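Local coordinates for sugar fermentation stimulation protein homolog (Pyrococcus furiosus, PDB 4DA2) that probably binds DNA and joins an OB-fold domain to a calcium-binding domain of the PD-(D/E)xK nuclease type, at residues N44-P49 / L68-H73. The protein carries 1 engineered substitution. Numbering follows the deposited sequence.
Sequences NEFMIP and LGFEDH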
loop_
_atom_site.group_PDB
_atom_site.type_symbol
_atom_site.label_atom_id
_atom_site.label_comp_id
_atom_site.label_asym_id
_atom_site.label_seq_id
_atom_site.Cartn_x
_atom_site.Cartn_y
_atom_site.Cartn_z
ATOM N N ASN A 44 0.413 10.683 -10.227
ATOM C CA ASN A 44 0.853 11.808 -11.068
ATOM C C ASN A 44 2.227 12.378 -10.728
ATOM O O ASN A 44 2.958 12.798 -11.619
ATOM C CB ASN A 44 -0.190 12.934 -11.055
ATOM C CG ASN A 44 -1.190 12.818 -12.191
ATOM O OD1 ASN A 44 -0.864 12.342 -13.284
ATOM N ND2 ASN A 44 -2.414 13.266 -11.943
ATOM N N GLU A 45 2.587 12.394 -9.446
ATOM C CA GLU A 45 3.900 12.910 -9.073
ATOM C C GLU A 45 5.077 11.958 -9.396
ATOM O O GLU A 45 6.227 12.397 -9.500
ATOM C CB GLU A 45 3.904 13.439 -7.638
ATOM C CG GLU A 45 2.984 14.661 -7.506
ATOM C CD GLU A 45 2.794 15.152 -6.078
ATOM O OE1 GLU A 45 3.704 14.970 -5.242
ATOM O OE2 GLU A 45 1.730 15.742 -5.803
ATOM N N PHE A 46 4.772 10.678 -9.604
ATOM C CA PHE A 46 5.793 9.674 -9.905
ATOM C C PHE A 46 5.898 9.375 -11.392
ATOM O O PHE A 46 7.011 9.182 -11.893
ATOM C CB PHE A 46 5.535 8.340 -9.177
ATOM C CG PHE A 46 5.847 8.383 -7.692
ATOM C CD1 PHE A 46 7.124 8.739 -7.245
ATOM C CD2 PHE A 46 4.859 8.097 -6.757
ATOM C CE1 PHE A 46 7.414 8.790 -5.874
ATOM C CE2 PHE A 46 5.132 8.149 -5.386
ATOM C CZ PHE A 46 6.411 8.493 -4.945
ATOM N N MET A 47 4.738 9.284 -12.060
ATOM C CA MET A 47 4.628 8.844 -13.464
ATOM C C MET A 47 4.945 9.998 -14.389
ATOM O O MET A 47 4.056 10.479 -15.099
ATOM C CB MET A 47 3.206 8.362 -13.767
ATOM C CG MET A 47 2.678 7.300 -12.836
ATOM S SD MET A 47 3.209 5.683 -13.375
ATOM C CE MET A 47 2.802 4.654 -11.957
ATOM N N ILE A 48 6.205 10.436 -14.366
ATOM C CA ILE A 48 6.670 11.589 -15.145
ATOM C C ILE A 48 7.798 11.099 -16.051
ATOM O O ILE A 48 8.748 10.469 -15.578
ATOM C CB ILE A 48 7.192 12.744 -14.210
ATOM C CG1 ILE A 48 6.081 13.235 -13.266
ATOM C CG2 ILE A 48 7.834 13.910 -15.018
ATOM C CD1 ILE A 48 5.075 14.162 -13.886
ATOM N N PRO A 49 7.692 11.367 -17.371
ATOM C CA PRO A 49 8.765 10.942 -18.283
ATOM C C PRO A 49 10.148 11.402 -17.801
ATOM O O PRO A 49 10.329 12.586 -17.446
ATOM C CB PRO A 49 8.373 11.592 -19.621
ATOM C CG PRO A 49 6.865 11.697 -19.556
ATOM C CD PRO A 49 6.555 11.980 -18.087
ATOM N N LEU A 68 8.108 -1.634 -9.601
ATOM C CA LEU A 68 7.844 -1.717 -8.161
ATOM C C LEU A 68 7.739 -0.385 -7.455
ATOM O O LEU A 68 7.047 -0.280 -6.440
ATOM C CB LEU A 68 8.904 -2.540 -7.435
ATOM C CG LEU A 68 9.085 -3.988 -7.883
ATOM C CD1 LEU A 68 10.263 -4.506 -7.133
ATOM C CD2 LEU A 68 7.808 -4.803 -7.611
ATOM N N GLY A 69 8.478 0.594 -7.960
ATOM C CA GLY A 69 8.628 1.872 -7.322
ATOM C C GLY A 69 9.460 2.900 -8.065
ATOM O O GLY A 69 9.918 2.671 -9.186
ATOM N N PHE A 70 9.674 4.034 -7.401
ATOM C CA PHE A 70 10.397 5.150 -7.967
ATOM C C PHE A 70 11.434 5.695 -6.988
ATOM O O PHE A 70 11.296 5.598 -5.764
ATOM C CB PHE A 70 9.424 6.275 -8.339
ATOM C CG PHE A 70 8.582 5.977 -9.555
ATOM C CD1 PHE A 70 8.973 6.459 -10.801
ATOM C CD2 PHE A 70 7.402 5.231 -9.460
ATOM C CE1 PHE A 70 8.214 6.197 -11.947
ATOM C CE2 PHE A 70 6.625 4.969 -10.612
ATOM C CZ PHE A 70 7.036 5.461 -11.844
ATOM N N GLU A 71 12.464 6.311 -7.546
ATOM C CA GLU A 71 13.483 6.943 -6.733
ATOM C C GLU A 71 12.796 8.060 -5.992
ATOM O O GLU A 71 11.988 8.804 -6.563
ATOM C CB GLU A 71 14.608 7.492 -7.647
ATOM C CG GLU A 71 15.789 8.152 -6.904
ATOM C CD GLU A 71 15.512 9.571 -6.388
ATOM O OE1 GLU A 71 14.613 10.256 -6.936
ATOM O OE2 GLU A 71 16.211 10.000 -5.426
ATOM N N ASP A 72 13.116 8.182 -4.710
ATOM C CA ASP A 72 12.476 9.196 -3.886
ATOM C C ASP A 72 13.448 9.485 -2.766
ATOM O O ASP A 72 13.729 8.613 -1.936
ATOM C CB ASP A 72 11.123 8.695 -3.342
ATOM C CG ASP A 72 10.314 9.780 -2.666
ATOM O OD1 ASP A 72 10.570 10.968 -2.928
ATOM O OD2 ASP A 72 9.383 9.451 -1.897
ATOM N N HIS A 73 14.013 10.694 -2.805
ATOM C CA HIS A 73 14.944 11.155 -1.784
ATOM C C HIS A 73 16.080 10.163 -1.488
ATOM O O HIS A 73 16.498 9.987 -0.341
ATOM C CB HIS A 73 14.167 11.589 -0.530
ATOM C CG HIS A 73 13.189 12.691 -0.806
ATOM N ND1 HIS A 73 13.531 13.827 -1.513
ATOM C CD2 HIS A 73 11.876 12.818 -0.504
ATOM C CE1 HIS A 73 12.474 14.611 -1.623
ATOM N NE2 HIS A 73 11.457 14.024 -1.015
#
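Phe46 and Phe70 lie against each other as a near-parallel pair displaced so far that little of one ring lies over the other, with planes 18° from parallel and centroids 5.4 Å from one another. One face of Phe70 instead receives the root of the other side chain: Phe46 CB sits 3.8 Å from the centroid of the Phe70 ring, only 17° off its normal, a CH-pi contact set toward the rim. In return, Phe46 CD1 comes to 3.5 Å from Phe70 CB, so each ring reaches back along its partner's side chain. In Phe46, CG stands anti to the carbonyl carbon, which carries the ring past Phe70 toward Asp72. There the ring presents its edge to the carboxylate, with Phe46 CZ 4.4 Å from Asp72 OD2, an oxygen engaged in a salt bridge with Arg138. The carbonyl oxygen of Phe46 rises above the same face of Phe70 as its CB, Phe46 O lying 3.2 Å from Phe70 CE1; this oxygen also accepts a weak bond from Ile48 N across the inverse gamma turn centred on Met47. Met47 leaves the backbone pointing away from the strand, but a bend at chi2 (-85°) brings its end back to Phe70. The resulting Met-aromatic contact is oblique, with Met47 SD 5.3 Å from the centroid of the Phe70 ring, while the methyl Met47 CE packs 4.1 Å from Phe70 CE2. Together the three side chains form a small, largely apolar cluster that packs the loop between strands 31-36 and 52-57 onto strand 65-72 of the OB domain. Met47 also packs on Phe15 and Arg18 of strand 11-18, whereas Phe46 touches Leu178 in a loop of the nuclease-like domain, beside the Asp72 bridge to Arg138 on strand 127-139.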